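Local atomic coordinates of titin (Homo sapiens, PDB entry 2A38), a protein that forms part of the giant elastic filament of the striated-muscle sarcomere, here its N-terminal pair of immunoglobulin domains, which in muscle lies in the Z-disc. Residues A63-P68 / G76-K81; Q44-S47 / G53-I56. All coordinates share one frame; numbering follows the deposited sequence.

Interaction 1: A63-P68 / G76-K81; sequences AKLTIP and GRYSLK
Tyr-78 projects across the core of an immunoglobulin I-set sandwich and meets Ile-67 and Leu-65 of the facing sheet. Strands 63-67 and 76-81 belong to different sheets; their short axes pass 9.8 Å apart and run roughly antiparallel. No hydrogen bond joins them; every contact across the gap is made by side chains. At one end the Ala-63 methyl CB meets Leu-80 CD2 at 3.9 Å. Leu-80 sets CG anti to its backbone N (chi1 177°), and the Leu-80 side chain also packs against Ala-27 and Ile-29 of strand 23-32 and Val-37 and Trp-39 of strand 36-41. In the middle Leu-65 CD1 lies obliquely by the ring, 4.5 Å from Tyr-78 CD2, a loose touch. Ile-67 and Tyr-78 then reach for each other from opposite directions. Ile-67 CG1 stands anti to the carbonyl carbon and chi2 is fully extended at 179°, which carries CD1 out to the phenol end, again at an oblique angle to the ring. The hydroxyl is held from outside both segments: Tyr-78 OH bonds the backbone O of Asn-74, four residues earlier, making the tyrosine corner well known in this fold. Phe-25 meets the same ring with its plane inclined at about 35°. The hydrogen bond thus holds the polar end of the ring, while Ile-67, Leu-65 and Phe-25 meet the ring with apolar groups. Gly-76 O lies in the ring plane at the edge, 3.6 Å from Tyr-78 CD1, and Ile-67 CD1 stops 3.8 Å from Tyr-78 OH.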
ATOM      1  N   ALA A  63     -16.127 -18.009 -13.826  1.00 19.44           N
ATOM      2  CA  ALA A  63     -15.711 -18.077 -12.429  1.00 20.51           C
ATOM      3  C   ALA A  63     -14.682 -16.978 -12.219  1.00 21.24           C
ATOM      4  O   ALA A  63     -13.775 -16.807 -13.031  1.00 22.12           O
ATOM      5  CB  ALA A  63     -15.091 -19.427 -12.117  1.00 16.60           C
ATOM      6  N   LYS A  64     -14.824 -16.235 -11.130  1.00 23.63           N
ATOM      7  CA  LYS A  64     -13.905 -15.152 -10.830  1.00 24.79           C
ATOM      8  C   LYS A  64     -13.520 -15.110  -9.359  1.00 24.35           C
ATOM      9  O   LYS A  64     -14.347 -15.337  -8.481  1.00 23.31           O
ATOM     10  CB  LYS A  64     -14.531 -13.822 -11.252  1.00 28.39           C
ATOM     11  CG  LYS A  64     -13.737 -12.592 -10.844  1.00 33.79           C
ATOM     12  CD  LYS A  64     -14.173 -11.370 -11.635  1.00 36.50           C
ATOM     13  CE  LYS A  64     -13.881 -11.578 -13.113  1.00 39.39           C
ATOM     14  NZ  LYS A  64     -14.048 -10.335 -13.913  1.00 42.85           N
ATOM     15  N   LEU A  65     -12.242 -14.840  -9.114  1.00 24.34           N
ATOM     16  CA  LEU A  65     -11.702 -14.731  -7.767  1.00 26.64           C
ATOM     17  C   LEU A  65     -10.953 -13.409  -7.719  1.00 29.02           C
ATOM     18  O   LEU A  65      -9.960 -13.229  -8.418  1.00 30.76           O
ATOM     19  CB  LEU A  65     -10.739 -15.881  -7.467  1.00 24.80           C
ATOM     20  CG  LEU A  65     -10.185 -15.897  -6.041  1.00 26.06           C
ATOM     21  CD1 LEU A  65      -9.768 -17.303  -5.668  1.00 25.96           C
ATOM     22  CD2 LEU A  65      -9.018 -14.935  -5.927  1.00 24.69           C
ATOM     23  N   THR A  66     -11.428 -12.481  -6.901  1.00 31.57           N
ATOM     24  CA  THR A  66     -10.790 -11.177  -6.805  1.00 33.83           C
ATOM     25  C   THR A  66     -10.270 -10.864  -5.416  1.00 33.85           C
ATOM     26  O   THR A  66     -10.974 -11.045  -4.424  1.00 33.24           O
ATOM     27  CB  THR A  66     -11.763 -10.048  -7.209  1.00 35.34           C
ATOM     28  OG1 THR A  66     -12.147 -10.213  -8.581  1.00 37.24           O
ATOM     29  CG2 THR A  66     -11.105  -8.684  -7.033  1.00 36.60           C
ATOM     30  N   ILE A  67      -9.024 -10.410  -5.354  1.00 35.42           N
ATOM     31  CA  ILE A  67      -8.419 -10.015  -4.092  1.00 37.36           C
ATOM     32  C   ILE A  67      -8.295  -8.499  -4.189  1.00 39.53           C
ATOM     33  O   ILE A  67      -7.532  -7.992  -5.009  1.00 39.36           O
ATOM     34  CB  ILE A  67      -7.019 -10.621  -3.906  1.00 36.46           C
ATOM     35  CG1 ILE A  67      -7.092 -12.145  -4.019  1.00 34.96           C
ATOM     36  CG2 ILE A  67      -6.463 -10.222  -2.546  1.00 35.40           C
ATOM     37  CD1 ILE A  67      -5.759 -12.838  -3.864  1.00 34.56           C
ATOM     38  N   PRO A  68      -9.078  -7.756  -3.381  1.00 41.90           N
ATOM     39  CA  PRO A  68      -9.067  -6.287  -3.366  1.00 43.15           C
ATOM     40  C   PRO A  68      -7.664  -5.690  -3.225  1.00 43.92           C
ATOM     41  O   PRO A  68      -7.103  -5.173  -4.192  1.00 44.75           O
ATOM     42  CB  PRO A  68      -9.972  -5.958  -2.185  1.00 43.53           C
ATOM     43  CG  PRO A  68     -10.990  -7.057  -2.249  1.00 42.74           C
ATOM     44  CD  PRO A  68     -10.110  -8.272  -2.462  1.00 42.93           C
ATOM     45  N   GLY A  76       1.644 -17.118  -5.190  1.00 35.64           N
ATOM     46  CA  GLY A  76       1.693 -18.566  -5.122  1.00 34.74           C
ATOM     47  C   GLY A  76       0.808 -19.172  -6.184  1.00 35.04           C
ATOM     48  O   GLY A  76       0.386 -18.473  -7.109  1.00 34.34           O
ATOM     49  N   ARG A  77       0.525 -20.467  -6.058  1.00 34.80           N
ATOM     50  CA  ARG A  77      -0.318 -21.158  -7.024  1.00 34.01           C
ATOM     51  C   ARG A  77      -1.775 -21.178  -6.634  1.00 31.15           C
ATOM     52  O   ARG A  77      -2.130 -21.573  -5.527  1.00 31.73           O
ATOM     53  CB  ARG A  77       0.127 -22.598  -7.210  1.00 37.48           C
ATOM     54  CG  ARG A  77       1.400 -22.755  -7.975  1.00 45.83           C
ATOM     55  CD  ARG A  77       1.558 -24.195  -8.407  1.00 52.04           C
ATOM     56  NE  ARG A  77       2.781 -24.395  -9.176  1.00 58.55           N
ATOM     57  CZ  ARG A  77       3.062 -25.509  -9.845  1.00 62.46           C
ATOM     58  NH1 ARG A  77       2.200 -26.524  -9.840  1.00 64.18           N
ATOM     59  NH2 ARG A  77       4.206 -25.611 -10.515  1.00 64.52           N
ATOM     60  N   TYR A  78      -2.617 -20.746  -7.559  1.00 27.80           N
ATOM     61  CA  TYR A  78      -4.054 -20.747  -7.351  1.00 25.43           C
ATOM     62  C   TYR A  78      -4.630 -21.668  -8.411  1.00 23.67           C
ATOM     63  O   TYR A  78      -4.223 -21.615  -9.570  1.00 22.79           O
ATOM     64  CB  TYR A  78      -4.637 -19.352  -7.540  1.00 26.00           C
ATOM     65  CG  TYR A  78      -4.344 -18.416  -6.400  1.00 28.45           C
ATOM     66  CD1 TYR A  78      -3.044 -17.943  -6.165  1.00 28.82           C
ATOM     67  CD2 TYR A  78      -5.365 -18.007  -5.541  1.00 29.00           C
ATOM     68  CE1 TYR A  78      -2.776 -17.090  -5.099  1.00 29.33           C
ATOM     69  CE2 TYR A  78      -5.113 -17.159  -4.480  1.00 29.94           C
ATOM     70  CZ  TYR A  78      -3.822 -16.705  -4.263  1.00 29.87           C
ATOM     71  OH  TYR A  78      -3.597 -15.873  -3.203  1.00 32.15           O
ATOM     72  N   SER A  79      -5.564 -22.520  -8.016  1.00 20.08           N
ATOM     73  CA  SER A  79      -6.173 -23.422  -8.968  1.00 19.28           C
ATOM     74  C   SER A  79      -7.673 -23.442  -8.811  1.00 16.77           C
ATOM     75  O   SER A  79      -8.208 -23.143  -7.756  1.00 17.66           O
ATOM     76  CB  SER A  79      -5.607 -24.830  -8.814  1.00 21.41           C
ATOM     77  OG  SER A  79      -5.914 -25.351  -7.540  1.00 28.39           O
ATOM     78  N   LEU A  80      -8.343 -23.803  -9.888  1.00 16.78           N
ATOM     79  CA  LEU A  80      -9.791 -23.872  -9.937  1.00 15.51           C
ATOM     80  C   LEU A  80     -10.207 -25.287 -10.345  1.00 15.43           C
ATOM     81  O   LEU A  80      -9.747 -25.787 -11.367  1.00 17.62           O
ATOM     82  CB  LEU A  80     -10.279 -22.859 -10.971  1.00 14.74           C
ATOM     83  CG  LEU A  80     -11.762 -22.728 -11.302  1.00 15.68           C
ATOM     84  CD1 LEU A  80     -12.524 -22.337 -10.062  1.00 15.75           C
ATOM     85  CD2 LEU A  80     -11.934 -21.667 -12.384  1.00 15.30           C
ATOM     86  N   LYS A  81     -11.026 -25.943  -9.528  1.00 16.78           N
ATOM     87  CA  LYS A  81     -11.523 -27.286  -9.840  1.00 18.69           C
ATOM     88  C   LYS A  81     -12.996 -27.211 -10.219  1.00 17.96           C
ATOM     89  O   LYS A  81     -13.774 -26.545  -9.550  1.00 16.96           O
ATOM     90  CB  LYS A  81     -11.428 -28.231  -8.643  1.00 20.63           C
ATOM     91  CG  LYS A  81     -10.041 -28.737  -8.323  1.00 28.79           C
ATOM     92  CD  LYS A  81     -10.119 -29.881  -7.297  1.00 32.24           C
ATOM     93  CE  LYS A  81      -8.722 -30.293  -6.825  1.00 36.27           C
ATOM     94  NZ  LYS A  81      -8.746 -31.463  -5.892  1.00 39.42           N
TER

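Interaction 2: Q44-S47 / G53-I56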
ATOM      1  N   GLN A  44      -5.105 -26.209  -0.840  1.00 57.41           N
ATOM      2  CA  GLN A  44      -6.082 -25.970   0.218  1.00 56.11           C
ATOM      3  C   GLN A  44      -7.132 -24.956  -0.219  1.00 53.69           C
ATOM      4  O   GLN A  44      -6.802 -23.904  -0.762  1.00 53.88           O
ATOM      5  CB  GLN A  44      -5.353 -25.505   1.471  1.00 59.48           C
ATOM      6  CG  GLN A  44      -4.305 -26.514   1.918  1.00 64.31           C
ATOM      7  CD  GLN A  44      -3.320 -25.946   2.909  1.00 67.51           C
ATOM      8  OE1 GLN A  44      -2.637 -24.955   2.627  1.00 69.50           O
ATOM      9  NE2 GLN A  44      -3.231 -26.572   4.078  1.00 69.10           N
ATOM     10  N   VAL A  45      -8.397 -25.288   0.024  1.00 50.26           N
ATOM     11  CA  VAL A  45      -9.525 -24.447  -0.373  1.00 47.89           C
ATOM     12  C   VAL A  45      -9.501 -22.994   0.109  1.00 46.88           C
ATOM     13  O   VAL A  45      -9.165 -22.705   1.254  1.00 47.59           O
ATOM     14  CB  VAL A  45     -10.864 -25.089   0.062  1.00 46.84           C
ATOM     15  CG1 VAL A  45     -10.935 -25.162   1.568  1.00 46.48           C
ATOM     16  CG2 VAL A  45     -12.035 -24.301  -0.502  1.00 45.69           C
ATOM     17  N   ILE A  46      -9.873 -22.086  -0.787  1.00 45.08           N
ATOM     18  CA  ILE A  46      -9.910 -20.661  -0.491  1.00 42.69           C
ATOM     19  C   ILE A  46     -11.311 -20.263  -0.063  1.00 43.39           C
ATOM     20  O   ILE A  46     -12.297 -20.778  -0.582  1.00 43.15           O
ATOM     21  CB  ILE A  46      -9.542 -19.826  -1.728  1.00 40.58           C
ATOM     22  CG1 ILE A  46      -8.149 -20.215  -2.224  1.00 37.48           C
ATOM     23  CG2 ILE A  46      -9.615 -18.338  -1.393  1.00 39.66           C
ATOM     24  CD1 ILE A  46      -7.758 -19.538  -3.522  1.00 35.92           C
ATOM     25  N   SER A  47     -11.397 -19.338   0.886  1.00 45.07           N
ATOM     26  CA  SER A  47     -12.685 -18.862   1.373  1.00 46.07           C
ATOM     27  C   SER A  47     -12.488 -17.546   2.108  1.00 47.71           C
ATOM     28  O   SER A  47     -11.354 -17.112   2.323  1.00 47.51           O
ATOM     29  CB  SER A  47     -13.306 -19.879   2.327  1.00 44.64           C
ATOM     30  OG  SER A  47     -12.583 -19.928   3.539  1.00 42.45           O
ATOM     31  N   GLY A  53     -11.445 -10.818   2.594  1.00 46.63           N
ATOM     32  CA  GLY A  53     -11.603  -9.804   1.569  1.00 44.29           C
ATOM     33  C   GLY A  53     -11.719 -10.415   0.185  1.00 43.59           C
ATOM     34  O   GLY A  53     -12.065  -9.730  -0.777  1.00 43.90           O
ATOM     35  N   VAL A  54     -11.435 -11.713   0.084  1.00 42.64           N
ATOM     36  CA  VAL A  54     -11.501 -12.414  -1.195  1.00 41.34           C
ATOM     37  C   VAL A  54     -12.933 -12.507  -1.707  1.00 41.21           C
ATOM     38  O   VAL A  54     -13.836 -12.959  -1.000  1.00 41.92           O
ATOM     39  CB  VAL A  54     -10.916 -13.850  -1.095  1.00 40.88           C
ATOM     40  CG1 VAL A  54     -11.887 -14.782  -0.371  1.00 39.74           C
ATOM     41  CG2 VAL A  54     -10.600 -14.370  -2.479  1.00 40.31           C
ATOM     42  N   GLN A  55     -13.134 -12.069  -2.943  1.00 39.71           N
ATOM     43  CA  GLN A  55     -14.452 -12.098  -3.553  1.00 37.71           C
ATOM     44  C   GLN A  55     -14.484 -13.225  -4.578  1.00 35.10           C
ATOM     45  O   GLN A  55     -13.760 -13.190  -5.567  1.00 33.52           O
ATOM     46  CB  GLN A  55     -14.736 -10.764  -4.240  1.00 39.86           C
ATOM     47  CG  GLN A  55     -14.333  -9.546  -3.420  1.00 43.78           C
ATOM     48  CD  GLN A  55     -14.694  -8.237  -4.099  1.00 46.83           C
ATOM     49  OE1 GLN A  55     -14.357  -8.009  -5.265  1.00 49.46           O
ATOM     50  NE2 GLN A  55     -15.382  -7.363  -3.370  1.00 48.78           N
ATOM     51  N   ILE A  56     -15.322 -14.223  -4.332  1.00 32.15           N
ATOM     52  CA  ILE A  56     -15.440 -15.350  -5.244  1.00 30.88           C
ATOM     53  C   ILE A  56     -16.822 -15.383  -5.871  1.00 30.52           C
ATOM     54  O   ILE A  56     -17.830 -15.215  -5.183  1.00 30.93           O
ATOM     55  CB  ILE A  56     -15.187 -16.679  -4.510  1.00 30.00           C
ATOM     56  CG1 ILE A  56     -13.731 -16.729  -4.034  1.00 31.70           C
ATOM     57  CG2 ILE A  56     -15.508 -17.847  -5.424  1.00 29.28           C
ATOM     58  CD1 ILE A  56     -13.413 -17.893  -3.133  1.00 32.85           C
TER
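The link between strands 36-41 and 55-59, at the border of the immunoglobulin sandwich, folds back so that Ile-46 and Ser-47 meet Val-54 and Ile-56. Ile-46 CG2 is the apolar point of contact on one side: it faces Val-54 CG2 at 4.2 Å and Ile-56 CD1 at the same distance. Two residues apart, Val-54 and Ile-56 both direct their side chains at 44-47. The second branch of Val-54 does different work. With chi1 at 75°, CG1 lies between the backbone N and the carbonyl carbon, and it packs on the backbone of Ser-47, 3.6 Å from Ser-47 O. Ile-56 likewise meets backbone, its CD1 coming 4.0 Å from Ile-46 O. The contact is therefore made of methyls on methyls and on carbonyls, with no hydrogen bond between the segments. Ser-47 points its CB away; its OG is hydrogen-bonded to Ser-49 OG and Thr-50 OG1 in the intervening loop. Burial falls off across the contact, from the buried Ile-46 and Val-54 to the exposed Ile-56. Both isoleucines touch Trp-39 of strand 36-41, with which Ile-46 also shares a backbone hydrogen bond, while Ile-46 and Val-54 rest on Leu-65 of strand 62-67.

How the interactions relate
From the N terminus, the chain leaves strand 36-41, and interaction 2 closes a short loop over residues 48-52 as strand 55-59 begins. A turn then leads into strand 62-67, its antiparallel neighbour, and interaction 1 closes the next loop, over residues 69-75, by reaching strand 76-84 in the opposite sheet. The two contacts follow in series, neither nesting nor crossing. Their centres lie about 7 Å apart, and Ile-46 bridges them: its CD1 packs 3.5 Å from Tyr-78 CD2 and 3.7 Å from Leu-65 CD1. A probable backbone hydrogen bond, Thr-66 N to Gln-55 O, joins the adjacent strands. Together they tie both sheets to the loop at their border.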